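Local coordinates for lipoprotein (Streptococcus pneumoniae, PDB 3CX3) that binds zinc as a lipoprotein and probably passes the ion to an ABC transporter for uptake, at residues A[41-46]-A[257-262]; A[15-20]-A[68-73]; A[195-200]-A[219-224]; A[228-233]-A[243-248]. One frame throughout, in Å; residues are numbered along the deposited sequence.

Interaction 1 (A[41-46]-A[257-262]); sequences SGIHSF and PLESDP. With ZN (zinc ion), chain E.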
loop_
_atom_site.group_PDB
_atom_site.type_symbol
_atom_site.label_atom_id
_atom_site.label_comp_id
_atom_site.label_asym_id
_atom_site.label_seq_id
_atom_site.Cartn_x
_atom_site.Cartn_y
_atom_site.Cartn_z
ATOM N N SER A 41 -4.086 -8.869 10.718
ATOM C CA SER A 41 -5.550 -8.765 10.536
ATOM C C SER A 41 -5.920 -8.092 9.196
ATOM O O SER A 41 -6.534 -8.739 8.325
ATOM C CB SER A 41 -6.253 -8.077 11.726
ATOM O OG SER A 41 -7.587 -7.699 11.406
ATOM N N GLY A 42 -5.552 -6.816 9.032
ATOM C CA GLY A 42 -5.917 -6.059 7.818
ATOM C C GLY A 42 -6.027 -4.562 8.033
ATOM O O GLY A 42 -6.950 -4.093 8.707
ATOM N N ILE A 43 -5.100 -3.821 7.418
ATOM C CA ILE A 43 -4.806 -2.415 7.752
ATOM C C ILE A 43 -6.015 -1.475 7.837
ATOM O O ILE A 43 -5.992 -0.513 8.612
ATOM C CB ILE A 43 -3.709 -1.793 6.788
ATOM C CG1 ILE A 43 -3.277 -0.400 7.250
ATOM C CG2 ILE A 43 -4.198 -1.729 5.327
ATOM C CD1 ILE A 43 -2.494 -0.362 8.539
ATOM N N HIS A 44 -7.028 -1.745 7.000
ATOM C CA HIS A 44 -8.254 -0.955 6.907
ATOM C C HIS A 44 -9.159 -1.066 8.160
ATOM O O HIS A 44 -9.702 -0.068 8.640
ATOM C CB HIS A 44 -9.027 -1.344 5.638
ATOM C CG HIS A 44 -8.368 -0.911 4.356
ATOM N ND1 HIS A 44 -8.564 0.333 3.793
ATOM C CD2 HIS A 44 -7.539 -1.569 3.513
ATOM C CE1 HIS A 44 -7.869 0.430 2.675
ATOM N NE2 HIS A 44 -7.234 -0.709 2.483
ATOM N N SER A 45 -9.307 -2.278 8.690
ATOM C CA SER A 45 -10.183 -2.521 9.850
ATOM C C SER A 45 -9.418 -2.696 11.178
ATOM O O SER A 45 -10.032 -2.884 12.227
ATOM C CB SER A 45 -11.049 -3.752 9.591
ATOM O OG SER A 45 -10.224 -4.906 9.517
ATOM N N PHE A 46 -8.087 -2.636 11.117
ATOM C CA PHE A 46 -7.232 -2.988 12.245
ATOM C C PHE A 46 -7.234 -1.913 13.327
ATOM O O PHE A 46 -7.151 -0.722 13.030
ATOM C CB PHE A 46 -5.799 -3.221 11.753
ATOM C CG PHE A 46 -4.806 -3.474 12.857
ATOM C CD1 PHE A 46 -4.626 -4.767 13.377
ATOM C CD2 PHE A 46 -4.045 -2.430 13.384
ATOM C CE1 PHE A 46 -3.700 -4.998 14.409
ATOM C CE2 PHE A 46 -3.122 -2.661 14.414
ATOM C CZ PHE A 46 -2.956 -3.947 14.926
ATOM N N PRO A 257 -2.262 -6.015 -3.413
ATOM C CA PRO A 257 -2.254 -4.584 -3.131
ATOM C C PRO A 257 -1.190 -4.243 -2.066
ATOM O O PRO A 257 -1.099 -3.073 -1.627
ATOM C CB PRO A 257 -3.664 -4.329 -2.608
ATOM C CG PRO A 257 -4.129 -5.600 -1.992
ATOM C CD PRO A 257 -3.290 -6.738 -2.622
ATOM N N LEU A 258 -0.403 -5.259 -1.679
ATOM C CA LEU A 258 0.704 -5.159 -0.721
ATOM C C LEU A 258 0.344 -4.710 0.694
ATOM O O LEU A 258 1.180 -4.230 1.442
ATOM C CB LEU A 258 1.864 -4.338 -1.282
ATOM C CG LEU A 258 2.308 -4.672 -2.708
ATOM C CD1 LEU A 258 3.212 -3.560 -3.260
ATOM C CD2 LEU A 258 2.986 -6.032 -2.838
ATOM N N GLU A 259 -0.905 -4.912 1.065
ATOM C CA GLU A 259 -1.371 -4.587 2.396
ATOM C C GLU A 259 -0.909 -5.600 3.447
ATOM O O GLU A 259 -0.565 -5.224 4.571
ATOM C CB GLU A 259 -2.883 -4.441 2.373
ATOM C CG GLU A 259 -3.353 -3.125 1.777
ATOM C CD GLU A 259 -4.781 -3.197 1.335
ATOM O OE1 GLU A 259 -5.559 -3.918 1.987
ATOM O OE2 GLU A 259 -5.121 -2.562 0.318
ATOM N N SER A 260 -0.929 -6.882 3.078
ATOM C CA SER A 260 -0.192 -7.917 3.798
ATOM C C SER A 260 1.199 -7.988 3.185
ATOM O O SER A 260 1.454 -7.432 2.106
ATOM C CB SER A 260 -0.872 -9.276 3.628
ATOM O OG SER A 260 -2.214 -9.247 4.087
ATOM N N ASP A 261 2.107 -8.665 3.869
ATOM C CA ASP A 261 3.395 -8.965 3.273
ATOM C C ASP A 261 3.427 -10.410 2.817
ATOM O O ASP A 261 2.972 -11.295 3.542
ATOM C CB ASP A 261 4.556 -8.643 4.209
ATOM C CG ASP A 261 4.407 -9.275 5.558
ATOM O OD1 ASP A 261 3.375 -9.023 6.225
ATOM O OD2 ASP A 261 5.338 -10.010 5.958
ATOM N N PRO A 262 3.941 -10.646 1.595
ATOM C CA PRO A 262 3.964 -11.967 0.946
ATOM C C PRO A 262 5.073 -12.867 1.490
ATOM O O PRO A 262 5.368 -13.924 0.916
ATOM C CB PRO A 262 4.261 -11.615 -0.523
ATOM C CG PRO A 262 4.168 -10.084 -0.619
ATOM C CD PRO A 262 4.524 -9.606 0.729
HETATM ZN ZN ZN E . -6.723 -1.280 0.641
#

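Interaction 2 (A[15-20]-A[68-73]); sequences TSFYPI and TLESWA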
loop_
_atom_site.group_PDB
_atom_site.type_symbol
_atom_site.label_atom_id
_atom_site.label_comp_id
_atom_site.label_asym_id
_atom_site.label_seq_id
_atom_site.Cartn_x
_atom_site.Cartn_y
_atom_site.Cartn_z
ATOM N N THR A 15 6.279 0.079 13.047
ATOM C CA THR A 15 5.855 0.310 11.689
ATOM C C THR A 15 4.463 -0.261 11.529
ATOM O O THR A 15 4.162 -1.301 12.106
ATOM C CB THR A 15 6.893 -0.336 10.799
ATOM O OG1 THR A 15 7.759 0.697 10.287
ATOM C CG2 THR A 15 6.279 -1.159 9.719
ATOM N N SER A 16 3.598 0.424 10.789
ATOM C CA SER A 16 2.179 0.062 10.816
ATOM C C SER A 16 1.906 -1.219 10.060
ATOM O O SER A 16 1.487 -2.222 10.667
ATOM C CB SER A 16 1.256 1.202 10.392
ATOM O OG SER A 16 1.598 1.733 9.136
ATOM N N PHE A 17 2.182 -1.192 8.756
ATOM C CA PHE A 17 1.961 -2.340 7.881
ATOM C C PHE A 17 3.043 -2.393 6.790
ATOM O O PHE A 17 3.982 -1.603 6.853
ATOM C CB PHE A 17 0.502 -2.384 7.383
ATOM C CG PHE A 17 0.206 -1.506 6.201
ATOM C CD1 PHE A 17 0.385 -0.110 6.262
ATOM C CD2 PHE A 17 -0.316 -2.064 5.044
ATOM C CE1 PHE A 17 0.085 0.712 5.157
ATOM C CE2 PHE A 17 -0.608 -1.273 3.946
ATOM C CZ PHE A 17 -0.416 0.144 4.009
ATOM N N TYR A 18 2.933 -3.321 5.834
ATOM C CA TYR A 18 4.064 -3.703 4.979
ATOM C C TYR A 18 4.744 -2.628 4.110
ATOM O O TYR A 18 5.972 -2.531 4.126
ATOM C CB TYR A 18 3.763 -4.928 4.116
ATOM C CG TYR A 18 4.831 -5.129 3.069
ATOM C CD1 TYR A 18 6.060 -5.688 3.417
ATOM C CD2 TYR A 18 4.634 -4.738 1.736
ATOM C CE1 TYR A 18 7.067 -5.887 2.457
ATOM C CE2 TYR A 18 5.640 -4.916 0.767
ATOM C CZ TYR A 18 6.854 -5.493 1.147
ATOM O OH TYR A 18 7.870 -5.694 0.253
ATOM N N PRO A 19 3.976 -1.880 3.278
ATOM C CA PRO A 19 4.672 -0.886 2.451
ATOM C C PRO A 19 5.538 0.005 3.316
ATOM O O PRO A 19 6.550 0.503 2.856
ATOM C CB PRO A 19 3.534 -0.071 1.832
ATOM C CG PRO A 19 2.361 -0.987 1.824
ATOM C CD PRO A 19 2.521 -1.902 3.010
ATOM N N ILE A 20 5.130 0.199 4.563
ATOM C CA ILE A 20 5.883 1.026 5.505
ATOM C C ILE A 20 7.088 0.237 6.044
ATOM O O ILE A 20 8.219 0.729 6.035
ATOM C CB ILE A 20 4.982 1.517 6.667
ATOM C CG1 ILE A 20 4.094 2.686 6.240
ATOM C CG2 ILE A 20 5.827 2.003 7.790
ATOM C CD1 ILE A 20 3.718 2.701 4.788
ATOM N N THR A 68 -5.490 9.346 6.981
ATOM C CA THR A 68 -6.629 8.783 6.253
ATOM C C THR A 68 -6.688 7.227 6.186
ATOM O O THR A 68 -7.639 6.657 5.593
ATOM C CB THR A 68 -6.632 9.316 4.811
ATOM O OG1 THR A 68 -5.549 8.735 4.083
ATOM C CG2 THR A 68 -6.453 10.797 4.800
ATOM N N LEU A 69 -5.694 6.548 6.772
ATOM C CA LEU A 69 -5.653 5.088 6.777
ATOM C C LEU A 69 -5.597 4.579 8.229
ATOM O O LEU A 69 -6.599 4.128 8.803
ATOM C CB LEU A 69 -4.429 4.588 5.996
ATOM C CG LEU A 69 -4.490 3.364 5.054
ATOM C CD1 LEU A 69 -3.154 2.549 5.105
ATOM C CD2 LEU A 69 -5.748 2.463 5.258
ATOM N N GLU A 70 -4.408 4.662 8.815
ATOM C CA GLU A 70 -4.242 4.407 10.224
ATOM C C GLU A 70 -4.806 5.605 11.008
ATOM O O GLU A 70 -4.078 6.550 11.338
ATOM C CB GLU A 70 -2.778 4.140 10.539
ATOM C CG GLU A 70 -2.118 3.107 9.609
ATOM C CD GLU A 70 -1.256 3.749 8.535
ATOM O OE1 GLU A 70 -1.722 4.764 7.914
ATOM O OE2 GLU A 70 -0.106 3.253 8.336
ATOM N N SER A 71 -6.122 5.543 11.255
ATOM C CA SER A 71 -6.899 6.567 11.987
ATOM C C SER A 71 -6.531 6.727 13.464
ATOM O O SER A 71 -6.576 7.846 13.978
ATOM C CB SER A 71 -8.395 6.270 11.898
ATOM O OG SER A 71 -8.903 6.593 10.623
ATOM N N TRP A 72 -6.234 5.626 14.164
ATOM C CA TRP A 72 -5.527 5.739 15.441
ATOM C C TRP A 72 -4.143 6.167 14.981
ATOM O O TRP A 72 -3.674 5.675 13.963
ATOM C CB TRP A 72 -5.404 4.382 16.136
ATOM C CG TRP A 72 -4.209 3.629 15.611
ATOM C CD1 TRP A 72 -2.907 3.696 16.069
ATOM C CD2 TRP A 72 -4.190 2.775 14.476
ATOM N NE1 TRP A 72 -2.091 2.903 15.294
ATOM C CE2 TRP A 72 -2.853 2.331 14.308
ATOM C CE3 TRP A 72 -5.175 2.324 13.596
ATOM C CZ2 TRP A 72 -2.488 1.461 13.303
ATOM C CZ3 TRP A 72 -4.814 1.470 12.596
ATOM C CH2 TRP A 72 -3.478 1.040 12.456
ATOM N N ALA A 73 -3.469 7.061 15.686
ATOM C CA ALA A 73 -2.101 7.448 15.284
ATOM C C ALA A 73 -2.004 8.911 15.523
ATOM O O ALA A 73 -1.065 9.390 16.160
ATOM C CB ALA A 73 -1.820 7.139 13.807
#

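Interaction 3 (A[195-200]-A[219-224]); sequences GLNQLG and QEFVKT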
loop_
_atom_site.group_PDB
_atom_site.type_symbol
_atom_site.label_atom_id
_atom_site.label_comp_id
_atom_site.label_asym_id
_atom_site.label_seq_id
_atom_site.Cartn_x
_atom_site.Cartn_y
_atom_site.Cartn_z
ATOM N N GLY A 195 -2.962 4.961 -17.669
ATOM C CA GLY A 195 -4.032 5.113 -18.649
ATOM C C GLY A 195 -5.145 4.103 -18.473
ATOM O O GLY A 195 -6.233 4.265 -19.028
ATOM N N LEU A 196 -4.867 3.050 -17.705
ATOM C CA LEU A 196 -5.865 2.065 -17.349
ATOM C C LEU A 196 -6.954 2.706 -16.496
ATOM O O LEU A 196 -6.761 3.788 -15.923
ATOM C CB LEU A 196 -5.224 0.937 -16.545
ATOM C CG LEU A 196 -3.913 0.327 -17.049
ATOM C CD1 LEU A 196 -3.314 -0.526 -15.950
ATOM C CD2 LEU A 196 -4.124 -0.498 -18.320
ATOM N N ASN A 197 -8.105 2.040 -16.440
ATOM C CA ASN A 197 -9.122 2.355 -15.451
ATOM C C ASN A 197 -9.524 1.078 -14.726
ATOM O O ASN A 197 -9.615 0.018 -15.338
ATOM C CB ASN A 197 -10.327 3.067 -16.068
ATOM C CG ASN A 197 -11.200 2.148 -16.865
ATOM O OD1 ASN A 197 -10.814 1.681 -17.934
ATOM N ND2 ASN A 197 -12.403 1.885 -16.354
ATOM N N GLN A 198 -9.726 1.186 -13.422
ATOM C CA GLN A 198 -10.088 0.025 -12.622
ATOM C C GLN A 198 -11.490 0.055 -12.061
ATOM O O GLN A 198 -12.165 1.077 -12.072
ATOM C CB GLN A 198 -9.088 -0.198 -11.470
ATOM C CG GLN A 198 -8.797 1.007 -10.632
ATOM C CD GLN A 198 -9.870 1.299 -9.625
ATOM O OE1 GLN A 198 -10.229 0.449 -8.804
ATOM N NE2 GLN A 198 -10.370 2.526 -9.653
ATOM N N LEU A 199 -11.912 -1.101 -11.566
ATOM C CA LEU A 199 -13.102 -1.209 -10.737
ATOM C C LEU A 199 -12.814 -2.174 -9.591
ATOM O O LEU A 199 -12.306 -3.307 -9.799
ATOM C CB LEU A 199 -14.325 -1.646 -11.553
ATOM C CG LEU A 199 -15.666 -1.734 -10.820
ATOM C CD1 LEU A 199 -16.229 -0.350 -10.458
ATOM C CD2 LEU A 199 -16.674 -2.494 -11.662
ATOM N N GLY A 200 -13.101 -1.713 -8.377
ATOM C CA GLY A 200 -12.999 -2.587 -7.219
ATOM C C GLY A 200 -14.350 -3.178 -6.887
ATOM O O GLY A 200 -15.379 -2.492 -7.002
ATOM N N GLN A 219 -21.457 -6.721 -12.301
ATOM C CA GLN A 219 -21.696 -7.915 -13.122
ATOM C C GLN A 219 -21.710 -7.615 -14.612
ATOM O O GLN A 219 -21.198 -8.399 -15.405
ATOM C CB GLN A 219 -23.024 -8.570 -12.758
ATOM C CG GLN A 219 -22.922 -9.769 -11.843
ATOM C CD GLN A 219 -24.267 -10.462 -11.662
ATOM O OE1 GLN A 219 -24.862 -10.404 -10.581
ATOM N NE2 GLN A 219 -24.761 -11.108 -12.729
ATOM N N GLU A 220 -22.304 -6.481 -14.981
ATOM C CA GLU A 220 -22.523 -6.114 -16.379
ATOM C C GLU A 220 -21.390 -5.282 -16.915
ATOM O O GLU A 220 -21.170 -5.222 -18.124
ATOM C CB GLU A 220 -23.858 -5.385 -16.536
ATOM C CG GLU A 220 -24.997 -6.362 -16.832
ATOM C CD GLU A 220 -26.209 -6.165 -15.944
ATOM O OE1 GLU A 220 -26.641 -4.997 -15.781
ATOM O OE2 GLU A 220 -26.730 -7.188 -15.420
ATOM N N PHE A 221 -20.682 -4.642 -15.988
ATOM C CA PHE A 221 -19.429 -3.968 -16.247
ATOM C C PHE A 221 -18.391 -4.941 -16.796
ATOM O O PHE A 221 -17.624 -4.612 -17.702
ATOM C CB PHE A 221 -18.921 -3.354 -14.941
ATOM C CG PHE A 221 -17.678 -2.552 -15.102
ATOM C CD1 PHE A 221 -17.751 -1.171 -15.252
ATOM C CD2 PHE A 221 -16.437 -3.175 -15.124
ATOM C CE1 PHE A 221 -16.600 -0.405 -15.407
ATOM C CE2 PHE A 221 -15.286 -2.436 -15.284
ATOM C CZ PHE A 221 -15.364 -1.035 -15.429
ATOM N N VAL A 222 -18.367 -6.135 -16.214
ATOM C CA VAL A 222 -17.507 -7.228 -16.640
ATOM C C VAL A 222 -17.835 -7.585 -18.089
ATOM O O VAL A 222 -16.944 -7.925 -18.880
ATOM C CB VAL A 222 -17.729 -8.459 -15.721
ATOM C CG1 VAL A 222 -16.807 -9.622 -16.097
ATOM C CG2 VAL A 222 -17.514 -8.075 -14.267
ATOM N N LYS A 223 -19.123 -7.485 -18.420
ATOM C CA LYS A 223 -19.618 -7.801 -19.747
ATOM C C LYS A 223 -19.383 -6.640 -20.726
ATOM O O LYS A 223 -18.731 -6.821 -21.743
ATOM C CB LYS A 223 -21.103 -8.213 -19.672
ATOM C CG LYS A 223 -21.670 -8.852 -20.951
ATOM C CD LYS A 223 -21.302 -10.332 -21.068
ATOM C CE LYS A 223 -21.686 -10.897 -22.432
ATOM N NZ LYS A 223 -20.804 -10.372 -23.521
ATOM N N THR A 224 -19.917 -5.462 -20.407
ATOM C CA THR A 224 -19.729 -4.241 -21.208
ATOM C C THR A 224 -18.285 -4.019 -21.636
ATOM O O THR A 224 -17.995 -3.891 -22.825
ATOM C CB THR A 224 -20.115 -2.991 -20.407
ATOM O OG1 THR A 224 -21.349 -3.224 -19.725
ATOM C CG2 THR A 224 -20.234 -1.772 -21.315
#

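Interaction 4 (A[228-233]-A[243-248]); sequences KTIFTE and TLVKST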
loop_
_atom_site.group_PDB
_atom_site.type_symbol
_atom_site.label_atom_id
_atom_site.label_comp_id
_atom_site.label_asym_id
_atom_site.label_seq_id
_atom_site.Cartn_x
_atom_site.Cartn_y
_atom_site.Cartn_z
ATOM N N LYS A 228 -12.198 -10.485 -18.243
ATOM C CA LYS A 228 -11.983 -11.919 -18.380
ATOM C C LYS A 228 -11.508 -12.524 -17.077
ATOM O O LYS A 228 -11.769 -13.689 -16.789
ATOM C CB LYS A 228 -10.932 -12.169 -19.462
ATOM C CG LYS A 228 -11.358 -11.752 -20.877
ATOM C CD LYS A 228 -10.206 -11.923 -21.894
ATOM C CE LYS A 228 -10.751 -12.094 -23.349
ATOM N NZ LYS A 228 -9.620 -12.051 -24.373
ATOM N N THR A 229 -10.807 -11.713 -16.293
ATOM C CA THR A 229 -10.236 -12.135 -15.033
ATOM C C THR A 229 -10.688 -11.145 -13.971
ATOM O O THR A 229 -10.553 -9.941 -14.147
ATOM C CB THR A 229 -8.677 -12.162 -15.122
ATOM O OG1 THR A 229 -8.263 -13.127 -16.103
ATOM C CG2 THR A 229 -8.046 -12.503 -13.791
ATOM N N ILE A 230 -11.259 -11.654 -12.888
ATOM C CA ILE A 230 -11.400 -10.845 -11.695
ATOM C C ILE A 230 -10.144 -11.118 -10.867
ATOM O O ILE A 230 -9.718 -12.271 -10.736
ATOM C CB ILE A 230 -12.734 -11.105 -10.930
ATOM C CG1 ILE A 230 -13.029 -12.598 -10.801
ATOM C CG2 ILE A 230 -13.912 -10.420 -11.644
ATOM C CD1 ILE A 230 -14.274 -12.904 -9.992
ATOM N N PHE A 231 -9.513 -10.056 -10.377
ATOM C CA PHE A 231 -8.298 -10.195 -9.591
ATOM C C PHE A 231 -8.593 -10.226 -8.082
ATOM O O PHE A 231 -8.906 -9.199 -7.479
ATOM C CB PHE A 231 -7.307 -9.069 -9.910
ATOM C CG PHE A 231 -6.701 -9.145 -11.283
ATOM C CD1 PHE A 231 -5.728 -10.102 -11.585
ATOM C CD2 PHE A 231 -7.079 -8.235 -12.275
ATOM C CE1 PHE A 231 -5.142 -10.159 -12.869
ATOM C CE2 PHE A 231 -6.510 -8.282 -13.568
ATOM C CZ PHE A 231 -5.533 -9.243 -13.858
ATOM N N THR A 232 -8.495 -11.411 -7.480
ATOM C CA THR A 232 -8.641 -11.538 -6.036
ATOM C C THR A 232 -7.302 -11.396 -5.353
ATOM O O THR A 232 -6.284 -11.218 -6.008
ATOM C CB THR A 232 -9.249 -12.893 -5.619
ATOM O OG1 THR A 232 -8.597 -13.962 -6.318
ATOM C CG2 THR A 232 -10.729 -12.922 -5.902
ATOM N N GLU A 233 -7.326 -11.444 -4.025
ATOM C CA GLU A 233 -6.127 -11.668 -3.226
ATOM C C GLU A 233 -6.196 -13.064 -2.611
ATOM O O GLU A 233 -7.136 -13.824 -2.853
ATOM C CB GLU A 233 -6.010 -10.633 -2.109
ATOM C CG GLU A 233 -6.250 -9.186 -2.520
ATOM C CD GLU A 233 -7.052 -8.431 -1.468
ATOM O OE1 GLU A 233 -7.376 -9.054 -0.431
ATOM O OE2 GLU A 233 -7.367 -7.233 -1.668
ATOM N N THR A 243 -17.737 -15.651 -6.117
ATOM C CA THR A 243 -19.119 -15.769 -6.561
ATOM C C THR A 243 -19.457 -14.703 -7.625
ATOM O O THR A 243 -20.480 -14.016 -7.554
ATOM C CB THR A 243 -20.091 -15.750 -5.342
ATOM O OG1 THR A 243 -20.011 -14.485 -4.682
ATOM C CG2 THR A 243 -19.735 -16.855 -4.320
ATOM N N LEU A 244 -18.575 -14.595 -8.617
ATOM C CA LEU A 244 -18.639 -13.575 -9.666
ATOM C C LEU A 244 -18.074 -14.186 -10.934
ATOM O O LEU A 244 -18.429 -13.798 -12.046
ATOM C CB LEU A 244 -17.812 -12.356 -9.271
ATOM C CG LEU A 244 -18.251 -10.984 -9.765
ATOM C CD1 LEU A 244 -19.331 -10.471 -8.860
ATOM C CD2 LEU A 244 -17.065 -10.053 -9.750
ATOM N N VAL A 245 -17.150 -15.119 -10.743
ATOM C CA VAL A 245 -16.919 -16.161 -11.715
ATOM C C VAL A 245 -18.181 -16.990 -11.563
ATOM O O VAL A 245 -18.912 -17.225 -12.526
ATOM C CB VAL A 245 -15.720 -17.055 -11.328
ATOM C CG1 VAL A 245 -15.159 -17.778 -12.552
ATOM C CG2 VAL A 245 -14.637 -16.252 -10.636
ATOM N N LYS A 246 -18.442 -17.380 -10.312
ATOM C CA LYS A 246 -19.589 -18.205 -9.924
ATOM C C LYS A 246 -20.930 -17.469 -10.103
ATOM O O LYS A 246 -21.866 -17.625 -9.301
ATOM C CB LYS A 246 -19.404 -18.722 -8.486
ATOM C CG LYS A 246 -18.083 -19.478 -8.277
ATOM C CD LYS A 246 -17.902 -19.984 -6.842
ATOM C CE LYS A 246 -16.701 -20.944 -6.733
ATOM N NZ LYS A 246 -15.369 -20.295 -7.003
ATOM N N SER A 247 -20.983 -16.657 -11.158
ATOM C CA SER A 247 -22.204 -16.046 -11.669
ATOM C C SER A 247 -22.015 -15.940 -13.183
ATOM O O SER A 247 -21.648 -16.934 -13.823
ATOM C CB SER A 247 -22.473 -14.677 -11.021
ATOM O OG SER A 247 -21.726 -13.635 -11.634
ATOM N N THR A 248 -22.247 -14.757 -13.754
ATOM C CA THR A 248 -21.998 -14.536 -15.180
ATOM C C THR A 248 -20.489 -14.356 -15.408
ATOM O O THR A 248 -19.782 -13.793 -14.562
ATOM C CB THR A 248 -22.856 -13.348 -15.766
ATOM O OG1 THR A 248 -23.070 -13.535 -17.178
ATOM C CG2 THR A 248 -22.198 -11.979 -15.515
#

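Interaction 1 (A[41-46]-A[257-262])
Ile43 and Glu259 bring two irregular loops to within 6.7 Å of each other, measured CA to CA, neither segment being regular helix or strand. On the first loop the chain folds back in a turn closed by Ser45 N bonding to Gly42 O, which carries Ile43 and His44 on its bend. No hydrogen bond spans the gap between the loops; a zinc ion does the joining. His44 coordinates it through NE2 at 2.0 Å from the metal. From the other loop Glu259 answers with OE2, 2.1 Å from the zinc, while its OE1 stands 3.2 Å from the metal, so the carboxylate binds essentially through one oxygen. His120 and His184 complete the site. This fits the cleft of an ABC-transporter substrate-binding protein, with the metal between two lobes: 41-46 follows a strand of one parallel sheet, 257-262 the last strand of the other. With CG of Glu259 beside the backbone N (chi1 -77°) and the chain extended beyond it, the carboxylate is carried to the metal. Imidazole and carboxylate meet nearly crosswise, their planes 67° apart, and OE1 of Glu259 comes to the rim of the His44 ring, 3.4 Å from CD2. CG2 of Ile43 rests on the methylene CG of Glu259 at 3.9 Å, where the two side chains cross at about a right angle. His44 also touches Ser205 and Pro206, and its ring meets that of His184 almost perpendicularly.

Interaction 2 (A[15-20]-A[68-73])
Leu69 and Glu70 meet the Phe17 ring obliquely, while within its own segment Pro19 CD sits 3.3 Å above one face of that ring and Ser16 OG lies at the edge in the plane. Across from it, Glu70 CB lies over one face of the Trp72 ring, offset toward the rim. Phe17 is the N-cap residue of helix 18-28, just past the end of strand 12-15, so the contact fastens a strand-to-helix junction of the first parallel sheet to the loop that follows strand 61-64, its neighbour in that sheet. Leu69 CD1 approaches the far end of the ring, 3.7 Å from Phe17 CE1, and the two side chains cross at about a right angle. The carboxylate plane of Glu70 stands 87° from the ring. Trp122 adds an edge-to-face partner for Phe17.

Ser16 OG hydrogen-bonds to Glu70 OE2, as donor; the two atoms are modelled 2.4 Å apart, very short, so the exact length is doubtful. Glu70 forms the centre of an inverse gamma turn, and its chain bends at chi2 (102°), bringing the carboxylate to Ser16 OG and to two backbone amides in this buried place: OE2 also takes the amide N of His65, and OE1 that of Ser66.

Interaction 3 (A[195-200]-A[219-224])
One residue before Phe221, which packs on Leu199, the carbonyl oxygen Glu220 O is gripped twice by Thr224. The backbone Thr224 N reaches Glu220 O at 2.6 Å in the i to i+4 bond of the helix, and the hydroxyl Thr224 OG1 lies 2.6 Å from the same Glu220 O, donating from above the carbonyl plane, 44° out of it. With OG1 turned back along the helix, this hydroxyl finds its acceptor inside its own last turn. The contact with the strand is made by the neighbouring residue. Phe221 has its CG anti to the backbone N (chi1 -176°), which sends the ring out from the helix toward strand 198-200, and Leu199 comes to meet it from the opposite direction. Leu199 CD2 stands over one face in a CH-pi contact, 3.7 Å from the centroid of the Phe221 ring and 18° off its normal. Its closest approach is to Phe221 CD2, at 3.5 Å, so the methyl is displaced toward the rim. Further back, Leu199 CB is 3.9 Å from Phe221 CE2. Strand 198-200 is an outermost strand of the second parallel sheet, hydrogen-bonded to strand 180-182, and helix 213-224 belongs to the crossover that carries the chain from it to strand 230-232. The centre of the contact is about 21 Å from the centre of the chain. Beyond the two segments the Phe221 side chain also touches Thr179, and the ring of Tyr225 meets it too. Asn197 enters at the ring's edge, near its plane, with ND2 4.3 Å from Phe221 CZ, a loose touch and not a hydrogen bond.

Interaction 4 (A[228-233]-A[243-248])
Ile230 carries this contact, its CB pointing from strand 230-232 toward helix 239-245. At CB the chain branches. The methyl CG2, beside the backbone N, reaches Leu244 CD2 at 3.7 Å. The other branch starts with CG1, wedged between the backbone N and the carbonyl carbon (chi1 45°), and touches Val245 CG2 at 4.0 Å. Its outer bond is extended (chi2 177°), which drives CD1 forward between two residues: CD1 of Ile230 lies 3.4 Å from Val245 CG2 and 3.7 Å from Leu244 CB. Leu244 and Val245 thus receive the isoleucine from adjacent positions, each crossing it at a slant.

The three residues join the first strand and the helix of a beta-alpha-beta unit that continues into strand 252-254. Leu252 of that strand packs on both Ile230 and Val245, while Leu215 and Ile218 of helix 213-224 touch Leu244, so the aliphatic cluster extends past this pair of segments. The helix itself is only weakly bonded here. Across the contact there is neither a hydrogen bond nor a charge pair, which implies that shape and the burial of methyl groups, not directional bonding, hold this part of the chain against the sheet.

In the fold
Interactions 1 and 2 lie 10 Å apart, centre to centre, and touch: Phe17 packs on the backbone of Glu259, Trp72 on that of Phe46. Their segments alternate along the chain. Interaction 2 sits at strand ends of the first parallel sheet, and interaction 1 bridges the loops of both sheets at the zinc. Interactions 3 and 4, 12 Å apart, follow in series within the loop closed by interaction 1; both pack helices on the second sheet, and Gln219 touches Ser247 and Thr248. Strand 230-232 of interaction 4 leads to Glu233, which hydrogen-bonds to the zinc ligand His184 and packs on Pro257 of interaction 1. Each half thus contributes ligands and packing to one zinc cleft.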